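Local atomic coordinates of exodeoxyribonuclease (PDB entry 2JC5), a protein that probably cleaves DNA at apurinic or apyrimidinic sites as a magnesium- or manganese-dependent repair endonuclease of the AP/ExoA family. Residues E22-S27 and K49-M54; L108-G113 and G148-A153; L186-M191 and M224-L229. All blocks are in the same frame, centred on the assembly; numbering follows the deposited sequence.

In the fold
From the N terminus, contact 1 comes first: it closes a short loop, through strand 31-35, between helix 20-26 and the turn ahead of strand 55-59, at one flank of the six-strand sheet. Contact 2 follows and brings the end of strand 103-109 beside the loop after strand 143-147, with helix 117-139 in between. Contact 3 closes last, pairing strand 189-190 with the end of strand 217-225. The three loops run in series, none enclosing or crossing another. Contacts 2 and 3 share the second sheet and touch where W150 packs on M224; contact 1 lies apart, its centre about 24 Å from that of contact 2, on the other half of the molecule.

Contact 1: residues E22-S27 and K49-M54; sequences EYIAAS and KNPHGM
P51 meets helix 20-26 through its ring: CB lies 3.9 Å from CD1 of I24, a purely apolar touch at the far end of the isoleucine. I24 reaches both ends of the turn because its two branches divide the work. CG1, beside the backbone N (chi1 -69°), carries CD1 to the proline, while CG2 faces the residues that follow. H52 comes next and lays its imidazole against the helix. The CB of A25 sits over the ring centre, 3.5 Å from the centroid and 13° off the normal, a CH-pi contact made by one methyl over one face. The ring's orientation is further fixed outside the two segments, where NE2 is hydrogen-bonded to the carbonyl O of Y21 and the imidazole stacks on the Y21 ring. M54 closes the turn: its SD approaches CG2 of I24 at 3.6 Å, and its backbone O receives ND2 of N50 at 2.9 Å, tying the loop to itself. No hydrogen bond joins the two segments. I24 and P51 also touch Y16, and P51 and M54 rest on Y72; the 49-54 loop is thus set between helices 12-17 and 20-26 and strand 69-73 of the six-strand sheet.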
ATOM      1  N   GLU A  22       9.877  16.147   2.805  1.00  9.67           N
ATOM      2  CA  GLU A  22      11.191  16.288   2.218  1.00 10.29           C
ATOM      3  C   GLU A  22      11.623  14.982   1.567  1.00  9.45           C
ATOM      4  O   GLU A  22      12.226  14.976   0.493  1.00 11.06           O
ATOM      5  CB  GLU A  22      12.198  16.730   3.276  1.00 11.61           C
ATOM      6  CG  GLU A  22      12.008  18.173   3.743  1.00 13.62           C
ATOM      7  CD  GLU A  22      10.939  18.365   4.825  1.00 15.58           C
ATOM      8  OE1 GLU A  22      10.319  17.390   5.262  1.00 14.37           O
ATOM      9  OE2 GLU A  22      10.728  19.519   5.271  1.00 20.31           O
ATOM     10  N   TYR A  23      11.258  13.872   2.198  1.00  9.05           N
ATOM     11  CA  TYR A  23      11.552  12.552   1.663  1.00  8.39           C
ATOM     12  C   TYR A  23      10.885  12.295   0.314  1.00  7.94           C
ATOM     13  O   TYR A  23      11.466  11.640  -0.545  1.00  8.54           O
ATOM     14  CB  TYR A  23      11.111  11.485   2.672  1.00  8.43           C
ATOM     15  CG  TYR A  23      11.277  10.061   2.183  1.00  7.96           C
ATOM     16  CD1 TYR A  23      12.529   9.495   2.062  1.00  8.26           C
ATOM     17  CD2 TYR A  23      10.172   9.284   1.863  1.00  7.41           C
ATOM     18  CE1 TYR A  23      12.688   8.198   1.588  1.00  7.93           C
ATOM     19  CE2 TYR A  23      10.311   7.994   1.404  1.00  6.94           C
ATOM     20  CZ  TYR A  23      11.564   7.452   1.271  1.00  7.53           C
ATOM     21  OH  TYR A  23      11.693   6.146   0.823  1.00  8.66           O
ATOM     22  N   ILE A  24       9.672  12.786   0.113  1.00  7.95           N
ATOM     23  CA  ILE A  24       9.027  12.572  -1.184  1.00  8.58           C
ATOM     24  C   ILE A  24       9.988  13.005  -2.306  1.00  8.88           C
ATOM     25  O   ILE A  24      10.159  12.297  -3.299  1.00  9.78           O
ATOM     26  CB  ILE A  24       7.676  13.333  -1.309  1.00  8.04           C
ATOM     27  CG1 ILE A  24       6.633  12.700  -0.385  1.00  9.31           C
ATOM     28  CG2 ILE A  24       7.182  13.329  -2.725  1.00  8.69           C
ATOM     29  CD1 ILE A  24       5.333  13.482  -0.259  1.00 10.02           C
ATOM     30  N   ALA A  25      10.602  14.179  -2.155  1.00  9.32           N
ATOM     31  CA  ALA A  25      11.561  14.705  -3.146  1.00  9.76           C
ATOM     32  C   ALA A  25      12.914  13.986  -3.084  1.00 10.79           C
ATOM     33  O   ALA A  25      13.441  13.557  -4.104  1.00 12.93           O
ATOM     34  CB  ALA A  25      11.759  16.212  -2.957  1.00  9.63           C
ATOM     35  N   ALA A  26      13.479  13.852  -1.883  1.00  9.93           N
ATOM     36  CA  ALA A  26      14.823  13.290  -1.706  1.00  9.75           C
ATOM     37  C   ALA A  26      14.921  11.843  -2.180  1.00 10.88           C
ATOM     38  O   ALA A  26      15.978  11.392  -2.655  1.00 13.43           O
ATOM     39  CB  ALA A  26      15.249  13.393  -0.254  1.00 11.42           C
ATOM     40  N   SER A  27      13.803  11.127  -2.081  1.00 10.96           N
ATOM     41  CA  SER A  27      13.753   9.746  -2.456  1.00 10.42           C
ATOM     42  C   SER A  27      13.909   9.542  -3.955  1.00 10.26           C
ATOM     43  O   SER A  27      14.197   8.430  -4.392  1.00 12.33           O
ATOM     44  CB  SER A  27      12.416   9.144  -2.057  1.00 11.21           C
ATOM     45  OG  SER A  27      11.373   9.677  -2.860  1.00  9.51           O
ATOM     46  N   LYS A  49      -1.591  17.995  -1.213  1.00 10.79           N
ATOM     47  CA  LYS A  49      -2.359  17.737  -2.429  1.00 10.62           C
ATOM     48  C   LYS A  49      -1.430  17.600  -3.618  1.00 10.50           C
ATOM     49  O   LYS A  49      -1.593  16.700  -4.433  1.00 11.43           O
ATOM     50  CB  LYS A  49      -3.339  18.867  -2.700  1.00 11.67           C
ATOM     51  CG  LYS A  49      -4.448  18.985  -1.690  1.00 12.67           C
ATOM     52  CD  LYS A  49      -5.272  20.213  -2.005  1.00 14.60           C
ATOM     53  CE  LYS A  49      -6.150  20.598  -0.889  1.00 17.87           C
ATOM     54  NZ  LYS A  49      -7.004  21.722  -1.330  1.00 18.45           N
ATOM     55  N   ASN A  50      -0.445  18.496  -3.709  1.00 10.05           N
ATOM     56  CA  ASN A  50       0.487  18.558  -4.831  1.00 10.41           C
ATOM     57  C   ASN A  50       1.912  18.735  -4.318  1.00 10.70           C
ATOM     58  O   ASN A  50       2.574  19.768  -4.551  1.00 11.19           O
ATOM     59  CB  ASN A  50       0.102  19.693  -5.766  1.00 10.78           C
ATOM     60  CG  ASN A  50      -1.279  19.514  -6.320  1.00 12.28           C
ATOM     61  OD1 ASN A  50      -2.234  20.122  -5.837  1.00 13.87           O
ATOM     62  ND2 ASN A  50      -1.408  18.638  -7.306  1.00 12.49           N
ATOM     63  N   PRO A  51       2.408  17.707  -3.606  1.00  9.58           N
ATOM     64  CA  PRO A  51       3.724  17.853  -3.006  1.00  9.62           C
ATOM     65  C   PRO A  51       4.804  18.065  -4.071  1.00 10.24           C
ATOM     66  O   PRO A  51       4.884  17.307  -5.050  1.00 10.94           O
ATOM     67  CB  PRO A  51       3.942  16.522  -2.268  1.00  9.49           C
ATOM     68  CG  PRO A  51       2.980  15.562  -2.871  1.00 10.62           C
ATOM     69  CD  PRO A  51       1.817  16.374  -3.362  1.00  9.68           C
ATOM     70  N   HIS A  52       5.599  19.121  -3.908  1.00 11.63           N
ATOM     71  CA  HIS A  52       6.696  19.428  -4.842  1.00 12.83           C
ATOM     72  C   HIS A  52       6.195  19.589  -6.277  1.00 14.37           C
ATOM     73  O   HIS A  52       6.911  19.280  -7.240  1.00 17.23           O
ATOM     74  CB  HIS A  52       7.786  18.342  -4.780  1.00 11.44           C
ATOM     75  CG  HIS A  52       8.327  18.113  -3.407  1.00 12.14           C
ATOM     76  ND1 HIS A  52       9.221  18.973  -2.804  1.00 12.46           N
ATOM     77  CD2 HIS A  52       8.082  17.129  -2.508  1.00 12.76           C
ATOM     78  CE1 HIS A  52       9.504  18.519  -1.595  1.00 13.23           C
ATOM     79  NE2 HIS A  52       8.832  17.399  -1.395  1.00 13.17           N
ATOM     80  N   GLY A  53       4.945  20.023  -6.411  1.00 14.35           N
ATOM     81  CA  GLY A  53       4.333  20.205  -7.724  1.00 15.29           C
ATOM     82  C   GLY A  53       3.882  18.941  -8.419  1.00 15.36           C
ATOM     83  O   GLY A  53       3.496  18.959  -9.594  1.00 17.50           O
ATOM     84  N   MET A  54       3.897  17.825  -7.699  1.00 12.49           N
ATOM     85  CA  MET A  54       3.406  16.583  -8.251  1.00 12.05           C
ATOM     86  C   MET A  54       1.901  16.679  -8.424  1.00 10.85           C
ATOM     87  O   MET A  54       1.230  17.440  -7.742  1.00 11.43           O
ATOM     88  CB  MET A  54       3.755  15.413  -7.337  1.00 12.01           C
ATOM     89  CG  MET A  54       5.251  15.163  -7.262  1.00 13.46           C
ATOM     90  SD  MET A  54       5.661  14.038  -5.933  1.00 15.40           S
ATOM     91  CE  MET A  54       5.513  12.467  -6.700  1.00 13.09           C
TER

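Contact 2: residues L108-G113 and G148-A153; sequences LYLPSG and GDWNIA. With BCN (bicine), chain C.
The end of two parallel strands that carries the predicted active site, where strand 103-109 and the chain leaving strand 143-147 run out into loops, forms this contact. L108 O accepts D149 N at 3.1 Å, and L110 N donates to D149 O at 2.9 Å in a nearly straight bond (166°), so the N and O of D149 both bond to the 108-113 segment, as in parallel pairing. The Y109 ring and the D149 carboxylate run alongside each other from the same face of the sheet; OD2 comes to the ring edge at CE1, 3.5 Å away, with the two planes 44° apart. The hydrogen bond of that oxygen is to N8 ND2, and OD1 takes a weak bond from N151 N. L108 sends CD2 over the six-membered ring of W150, 3.9 Å from its centroid; with CG opposite the backbone N, chi2 of 70° swings this methyl over the indole. The side chain of N151 points toward L110 and S112, its amide close to L110 O. G113 N donates to bicine O21 at 2.9 Å, and K123, S114 and S169 also bond the ligand. Y109, D149 and N151 are predicted catalytic or metal-binding residues, and their gathering at the strand ends is characteristic of the DNase I-like nuclease fold.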
ATOM      1  N   LEU A 108      -3.940   1.433  -2.068  1.00  5.31           N
ATOM      2  CA  LEU A 108      -4.945   0.618  -1.407  1.00  6.03           C
ATOM      3  C   LEU A 108      -4.716   0.606   0.089  1.00  5.10           C
ATOM      4  O   LEU A 108      -3.606   0.366   0.528  1.00  5.14           O
ATOM      5  CB  LEU A 108      -4.826  -0.826  -1.907  1.00  7.58           C
ATOM      6  CG  LEU A 108      -5.688  -1.875  -1.184  1.00  7.38           C
ATOM      7  CD1 LEU A 108      -7.159  -1.709  -1.491  1.00 10.57           C
ATOM      8  CD2 LEU A 108      -5.238  -3.298  -1.535  1.00  8.44           C
ATOM      9  N   TYR A 109      -5.773   0.835   0.864  1.00  6.07           N
ATOM     10  CA  TYR A 109      -5.724   0.696   2.308  1.00  5.65           C
ATOM     11  C   TYR A 109      -6.788  -0.318   2.699  1.00  5.65           C
ATOM     12  O   TYR A 109      -7.982   0.002   2.789  1.00  6.87           O
ATOM     13  CB  TYR A 109      -5.947   2.028   3.001  1.00  8.10           C
ATOM     14  CG  TYR A 109      -5.830   2.001   4.507  1.00  8.21           C
ATOM     15  CD1 TYR A 109      -4.919   1.177   5.158  1.00  7.91           C
ATOM     16  CD2 TYR A 109      -6.634   2.799   5.273  1.00  9.49           C
ATOM     17  CE1 TYR A 109      -4.812   1.173   6.511  1.00  9.71           C
ATOM     18  CE2 TYR A 109      -6.546   2.789   6.637  1.00 10.49           C
ATOM     19  CZ  TYR A 109      -5.635   1.981   7.259  1.00 10.84           C
ATOM     20  OH  TYR A 109      -5.550   1.978   8.636  1.00 14.10           O
ATOM     21  N   LEU A 110      -6.342  -1.557   2.895  1.00  6.23           N
ATOM     22  CA  LEU A 110      -7.247  -2.662   3.203  1.00  6.87           C
ATOM     23  C   LEU A 110      -7.681  -2.573   4.673  1.00  7.45           C
ATOM     24  O   LEU A 110      -6.877  -2.240   5.517  1.00  7.52           O
ATOM     25  CB  LEU A 110      -6.541  -3.975   2.888  1.00  7.94           C
ATOM     26  CG  LEU A 110      -7.380  -5.199   2.591  1.00  8.86           C
ATOM     27  CD1 LEU A 110      -6.653  -6.107   1.591  1.00 10.75           C
ATOM     28  CD2 LEU A 110      -7.679  -5.929   3.896  1.00  8.95           C
ATOM     29  N   PRO A 111      -8.972  -2.787   4.984  1.00  7.61           N
ATOM     30  CA  PRO A 111      -9.423  -2.656   6.371  1.00  7.18           C
ATOM     31  C   PRO A 111      -8.661  -3.550   7.347  1.00  8.80           C
ATOM     32  O   PRO A 111      -8.322  -4.696   7.005  1.00  8.97           O
ATOM     33  CB  PRO A 111     -10.895  -3.114   6.307  1.00  8.03           C
ATOM     34  CG  PRO A 111     -11.304  -2.900   4.920  1.00  8.48           C
ATOM     35  CD  PRO A 111     -10.083  -3.162   4.090  1.00  7.44           C
ATOM     36  N   SER A 112      -8.381  -3.034   8.534  1.00  9.49           N
ATOM     37  CA  SER A 112      -7.813  -3.832   9.608  1.00 10.26           C
ATOM     38  C   SER A 112      -8.941  -4.496  10.385  1.00  9.63           C
ATOM     39  O   SER A 112     -10.053  -3.976  10.458  1.00 10.80           O
ATOM     40  CB  SER A 112      -6.967  -2.976  10.532  1.00 10.81           C
ATOM     41  OG  SER A 112      -7.710  -1.876  10.989  1.00 14.51           O
ATOM     42  N   GLY A 113      -8.657  -5.656  10.956  1.00  8.61           N
ATOM     43  CA  GLY A 113      -9.656  -6.418  11.694  1.00  8.40           C
ATOM     44  C   GLY A 113      -9.403  -6.580  13.172  1.00  9.89           C
ATOM     45  O   GLY A 113     -10.255  -7.109  13.859  1.00 10.61           O
ATOM     46  N   GLY A 148       0.093  -0.905  -1.411  1.00  7.05           N
ATOM     47  CA  GLY A 148      -0.514  -0.399  -0.212  1.00  7.73           C
ATOM     48  C   GLY A 148      -0.355  -1.268   0.992  1.00  6.22           C
ATOM     49  O   GLY A 148       0.523  -2.124   1.052  1.00  6.27           O
ATOM     50  N   ASP A 149      -1.220  -0.992   1.956  1.00  5.81           N
ATOM     51  CA  ASP A 149      -1.235  -1.678   3.224  1.00  4.73           C
ATOM     52  C   ASP A 149      -2.370  -2.676   3.143  1.00  4.75           C
ATOM     53  O   ASP A 149      -3.539  -2.295   3.112  1.00  5.50           O
ATOM     54  CB  ASP A 149      -1.460  -0.669   4.335  1.00  5.39           C
ATOM     55  CG  ASP A 149      -1.584  -1.288   5.706  1.00  6.12           C
ATOM     56  OD1 ASP A 149      -1.516  -2.526   5.849  1.00  7.61           O
ATOM     57  OD2 ASP A 149      -1.750  -0.509   6.682  1.00  7.58           O
ATOM     58  N   TRP A 150      -1.997  -3.942   3.006  1.00  5.41           N
ATOM     59  CA  TRP A 150      -2.946  -5.029   2.808  1.00  6.24           C
ATOM     60  C   TRP A 150      -3.352  -5.655   4.127  1.00  5.82           C
ATOM     61  O   TRP A 150      -4.253  -6.489   4.146  1.00  6.77           O
ATOM     62  CB  TRP A 150      -2.369  -6.095   1.872  1.00  7.61           C
ATOM     63  CG  TRP A 150      -2.164  -5.626   0.451  1.00  7.86           C
ATOM     64  CD1 TRP A 150      -1.378  -4.592   0.030  1.00  8.39           C
ATOM     65  CD2 TRP A 150      -2.741  -6.189  -0.728  1.00  6.93           C
ATOM     66  NE1 TRP A 150      -1.441  -4.471  -1.338  1.00  8.59           N
ATOM     67  CE2 TRP A 150      -2.253  -5.457  -1.830  1.00  7.15           C
ATOM     68  CE3 TRP A 150      -3.608  -7.260  -0.968  1.00  7.76           C
ATOM     69  CZ2 TRP A 150      -2.627  -5.743  -3.135  1.00  8.99           C
ATOM     70  CZ3 TRP A 150      -3.953  -7.552  -2.273  1.00  8.73           C
ATOM     71  CH2 TRP A 150      -3.475  -6.792  -3.326  1.00  8.49           C
ATOM     72  N   ASN A 151      -2.670  -5.299   5.214  1.00  5.41           N
ATOM     73  CA  ASN A 151      -3.057  -5.739   6.564  1.00  5.34           C
ATOM     74  C   ASN A 151      -3.070  -7.259   6.719  1.00  6.33           C
ATOM     75  O   ASN A 151      -3.719  -7.802   7.615  1.00  7.31           O
ATOM     76  CB  ASN A 151      -4.398  -5.096   6.976  1.00  4.51           C
ATOM     77  CG  ASN A 151      -4.233  -3.787   7.722  1.00  6.81           C
ATOM     78  OD1 ASN A 151      -4.941  -2.803   7.454  1.00 11.20           O
ATOM     79  ND2 ASN A 151      -3.323  -3.764   8.658  1.00  5.82           N
ATOM     80  N   ILE A 152      -2.259  -7.940   5.904  1.00  4.94           N
ATOM     81  CA  ILE A 152      -2.120  -9.403   5.991  1.00  6.04           C
ATOM     82  C   ILE A 152      -0.648  -9.745   5.756  1.00  5.61           C
ATOM     83  O   ILE A 152      -0.069  -9.274   4.785  1.00  6.25           O
ATOM     84  CB  ILE A 152      -2.959 -10.137   4.942  1.00  6.80           C
ATOM     85  CG1 ILE A 152      -4.451  -9.824   5.103  1.00  7.88           C
ATOM     86  CG2 ILE A 152      -2.730 -11.641   5.041  1.00  6.70           C
ATOM     87  CD1 ILE A 152      -5.267 -10.227   3.880  1.00  8.50           C
ATOM     88  N   ALA A 153      -0.062 -10.530   6.659  1.00  6.72           N
ATOM     89  CA  ALA A 153       1.247 -11.160   6.467  1.00  6.13           C
ATOM     90  C   ALA A 153       0.997 -12.558   5.902  1.00  7.14           C
ATOM     91  O   ALA A 153       0.146 -13.293   6.404  1.00  7.08           O
ATOM     92  CB  ALA A 153       2.020 -11.233   7.789  1.00  6.81           C
TER
HETATM   93  N1  BCN C1261      -2.842  -5.574  12.166  1.00 12.37           N
HETATM   94  C1  BCN C1261      -3.659  -6.065  11.032  1.00 10.47           C
HETATM   95  C2  BCN C1261      -5.142  -5.989  11.301  1.00  9.80           C
HETATM   96  O21 BCN C1261      -5.929  -6.285  10.356  1.00  8.85           O
HETATM   97  O22 BCN C1261      -5.530  -5.639  12.429  1.00 10.84           O
HETATM   98  C3  BCN C1261      -2.175  -4.294  11.889  1.00 16.83           C
HETATM   99  C4  BCN C1261      -3.084  -3.159  12.321  1.00 17.19           C
HETATM  100  O4  BCN C1261      -3.537  -3.296  13.691  1.00 16.74           O
HETATM  101  C5  BCN C1261      -1.841  -6.614  12.597  1.00 14.99           C
HETATM  102  C6  BCN C1261      -1.547  -6.495  14.087  1.00 13.65           C
HETATM  103  O6  BCN C1261      -2.724  -6.204  14.844  1.00 19.68           O

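Contact 3: residues L186-M191 and M224-L229; sequences LGWTDM and MVTPEL
T189 and V225 form the hydrogen-bonded pair of a short antiparallel strand pairing that adds strand 189-190 to the edge of strand 217-225 in the second sheet of the DNase I-like fold. T189 N donates to V225 O and V225 N to T189 O, both at 2.9 Å. In the adjoining non-hydrogen-bonded pair, M224 bends at chi2 (-71°) and brings SD to 3.7 Å from D190 CA. On the face that carries T189 and V225, V225 CG2 lies 3.9 Å from SD of M191. W188 runs its six-membered ring along the strand, CE3 to M224 CB at 4.0 Å and CZ3 to T226 CG2 at 3.8 Å, with V225 N in plane at the ring edge. Farther out, W188 NE1 is hydrogen-bonded to L134 O of helix 117-139, which holds the indole in place; D190 OD2 makes a salt bridge with R219, and T226 OG1 bonds I144 N on strand 143-147. Next to V225 O a single water links two backbone carbonyls with the T189 hydroxyl: it donates to G187 O and to V225 O and accepts from T189 OG1, the last at 2.8 Å.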
ATOM      1  N   LEU A 186      -4.498 -16.061  -9.100  1.00 12.59           N
ATOM      2  CA  LEU A 186      -4.657 -14.947 -10.019  1.00 11.64           C
ATOM      3  C   LEU A 186      -3.367 -14.586 -10.750  1.00 12.07           C
ATOM      4  O   LEU A 186      -3.431 -13.992 -11.826  1.00 15.29           O
ATOM      5  CB  LEU A 186      -5.188 -13.710  -9.296  1.00 11.22           C
ATOM      6  CG  LEU A 186      -6.566 -13.835  -8.659  1.00 12.17           C
ATOM      7  CD1 LEU A 186      -7.033 -12.484  -8.134  1.00 12.47           C
ATOM      8  CD2 LEU A 186      -7.575 -14.395  -9.665  1.00 12.92           C
ATOM      9  N   GLY A 187      -2.210 -14.916 -10.177  1.00 11.20           N
ATOM     10  CA  GLY A 187      -0.933 -14.693 -10.848  1.00 10.02           C
ATOM     11  C   GLY A 187      -0.318 -13.324 -10.624  1.00  9.49           C
ATOM     12  O   GLY A 187       0.554 -12.892 -11.389  1.00 12.57           O
ATOM     13  N   TRP A 188      -0.767 -12.627  -9.582  1.00  8.91           N
ATOM     14  CA  TRP A 188      -0.057 -11.407  -9.164  1.00  7.68           C
ATOM     15  C   TRP A 188       1.287 -11.762  -8.525  1.00  7.71           C
ATOM     16  O   TRP A 188       1.429 -12.804  -7.877  1.00 11.23           O
ATOM     17  CB  TRP A 188      -0.894 -10.581  -8.192  1.00  8.30           C
ATOM     18  CG  TRP A 188      -2.084  -9.945  -8.826  1.00  7.97           C
ATOM     19  CD1 TRP A 188      -3.308 -10.496  -8.994  1.00  8.66           C
ATOM     20  CD2 TRP A 188      -2.139  -8.651  -9.404  1.00  7.41           C
ATOM     21  NE1 TRP A 188      -4.140  -9.619  -9.633  1.00  9.15           N
ATOM     22  CE2 TRP A 188      -3.442  -8.473  -9.906  1.00  7.78           C
ATOM     23  CE3 TRP A 188      -1.215  -7.620  -9.548  1.00  7.32           C
ATOM     24  CZ2 TRP A 188      -3.851  -7.295 -10.519  1.00  7.94           C
ATOM     25  CZ3 TRP A 188      -1.628  -6.440 -10.163  1.00  7.70           C
ATOM     26  CH2 TRP A 188      -2.930  -6.297 -10.637  1.00  8.22           C
ATOM     27  N   THR A 189       2.272 -10.883  -8.702  1.00  6.47           N
ATOM     28  CA  THR A 189       3.594 -11.074  -8.114  1.00  6.12           C
ATOM     29  C   THR A 189       3.729 -10.192  -6.882  1.00  5.84           C
ATOM     30  O   THR A 189       3.566  -8.983  -6.968  1.00  6.79           O
ATOM     31  CB  THR A 189       4.707 -10.713  -9.130  1.00  7.55           C
ATOM     32  OG1 THR A 189       4.661 -11.630 -10.225  1.00  8.60           O
ATOM     33  CG2 THR A 189       6.107 -10.758  -8.510  1.00  8.22           C
ATOM     34  N   ASP A 190       4.094 -10.808  -5.758  1.00  7.26           N
ATOM     35  CA  ASP A 190       4.443 -10.105  -4.533  1.00  6.87           C
ATOM     36  C   ASP A 190       5.881  -9.656  -4.748  1.00  7.15           C
ATOM     37  O   ASP A 190       6.819 -10.449  -4.663  1.00  7.60           O
ATOM     38  CB  ASP A 190       4.266 -11.092  -3.366  1.00  7.55           C
ATOM     39  CG  ASP A 190       4.748 -10.565  -2.056  1.00  6.77           C
ATOM     40  OD1 ASP A 190       5.374  -9.480  -2.028  1.00  6.91           O
ATOM     41  OD2 ASP A 190       4.480 -11.266  -1.041  1.00  7.12           O
ATOM     42  N   MET A 191       6.061  -8.384  -5.063  1.00  7.25           N
ATOM     43  CA  MET A 191       7.328  -7.956  -5.645  1.00  7.59           C
ATOM     44  C   MET A 191       8.499  -8.151  -4.692  1.00  6.97           C
ATOM     45  O   MET A 191       9.577  -8.602  -5.105  1.00  7.76           O
ATOM     46  CB  MET A 191       7.261  -6.507  -6.115  1.00  7.85           C
ATOM     47  CG  MET A 191       8.180  -6.212  -7.278  1.00  9.74           C
ATOM     48  SD  MET A 191       7.847  -7.169  -8.792  1.00  9.63           S
ATOM     49  CE  MET A 191       9.146  -8.423  -8.814  1.00 10.57           C
ATOM     50  N   MET A 224       1.970  -5.391  -5.387  1.00  5.94           N
ATOM     51  CA  MET A 224       1.531  -6.538  -6.181  1.00  6.11           C
ATOM     52  C   MET A 224       1.541  -6.131  -7.647  1.00  6.82           C
ATOM     53  O   MET A 224       0.952  -5.115  -7.994  1.00  5.85           O
ATOM     54  CB  MET A 224       0.122  -6.991  -5.799  1.00  7.51           C
ATOM     55  CG  MET A 224       0.011  -7.565  -4.395  1.00  8.82           C
ATOM     56  SD  MET A 224       0.824  -9.182  -4.281  1.00 10.39           S
ATOM     57  CE  MET A 224       0.119  -9.763  -2.737  1.00  9.40           C
ATOM     58  N   VAL A 225       2.203  -6.913  -8.499  1.00  5.96           N
ATOM     59  CA  VAL A 225       2.530  -6.469  -9.853  1.00  5.09           C
ATOM     60  C   VAL A 225       2.116  -7.509 -10.900  1.00  6.89           C
ATOM     61  O   VAL A 225       2.194  -8.719 -10.667  1.00  6.47           O
ATOM     62  CB  VAL A 225       4.057  -6.163  -9.941  1.00  6.01           C
ATOM     63  CG1 VAL A 225       4.434  -5.526 -11.271  1.00  7.11           C
ATOM     64  CG2 VAL A 225       4.486  -5.236  -8.793  1.00  8.00           C
ATOM     65  N   THR A 226       1.699  -7.022 -12.065  1.00  6.42           N
ATOM     66  CA  THR A 226       1.395  -7.864 -13.233  1.00  6.45           C
ATOM     67  C   THR A 226       2.684  -8.477 -13.797  1.00  8.40           C
ATOM     68  O   THR A 226       3.770  -7.999 -13.491  1.00  8.22           O
ATOM     69  CB  THR A 226       0.665  -7.031 -14.281  1.00  6.91           C
ATOM     70  OG1 THR A 226       1.346  -5.788 -14.464  1.00  8.09           O
ATOM     71  CG2 THR A 226      -0.760  -6.781 -13.820  1.00  7.63           C
ATOM     72  N   PRO A 227       2.564  -9.572 -14.577  1.00  8.72           N
ATOM     73  CA  PRO A 227       3.758 -10.357 -14.928  1.00  9.15           C
ATOM     74  C   PRO A 227       4.869  -9.657 -15.706  1.00  9.18           C
ATOM     75  O   PRO A 227       6.040  -9.767 -15.311  1.00  9.70           O
ATOM     76  CB  PRO A 227       3.184 -11.537 -15.728  1.00 10.73           C
ATOM     77  CG  PRO A 227       1.760 -11.557 -15.456  1.00 12.24           C
ATOM     78  CD  PRO A 227       1.321 -10.214 -15.036  1.00 10.92           C
ATOM     79  N   GLU A 228       4.551  -8.914 -16.762  1.00  8.93           N
ATOM     80  CA  GLU A 228       5.626  -8.369 -17.587  1.00 10.40           C
ATOM     81  C   GLU A 228       6.349  -7.274 -16.834  1.00  9.37           C
ATOM     82  O   GLU A 228       7.580  -7.186 -16.866  1.00 10.81           O
ATOM     83  CB  GLU A 228       5.101  -7.904 -18.940  1.00 10.93           C
ATOM     84  CG  GLU A 228       4.662  -9.120 -19.761  1.00 11.86           C
ATOM     85  CD  GLU A 228       3.876  -8.807 -21.006  0.50 10.97           C
ATOM     86  OE1 GLU A 228       2.741  -8.311 -20.894  0.50 11.25           O
ATOM     87  OE2 GLU A 228       4.383  -9.108 -22.114  0.50 10.96           O
ATOM     88  N   LEU A 229       5.597  -6.468 -16.099  1.00  8.87           N
ATOM     89  CA  LEU A 229       6.224  -5.419 -15.302  1.00  7.90           C
ATOM     90  C   LEU A 229       7.036  -5.999 -14.129  1.00  8.38           C
ATOM     91  O   LEU A 229       8.087  -5.460 -13.769  1.00  8.26           O
ATOM     92  CB  LEU A 229       5.175  -4.421 -14.794  1.00  7.39           C
ATOM     93  CG  LEU A 229       5.664  -3.249 -13.923  1.00  8.18           C
ATOM     94  CD1 LEU A 229       6.764  -2.432 -14.563  1.00  8.99           C
ATOM     95  CD2 LEU A 229       4.469  -2.357 -13.581  1.00  7.72           C
TER
HETATM   96  O   HOH W   1       2.563 -11.131 -11.947  1.00 10.60           O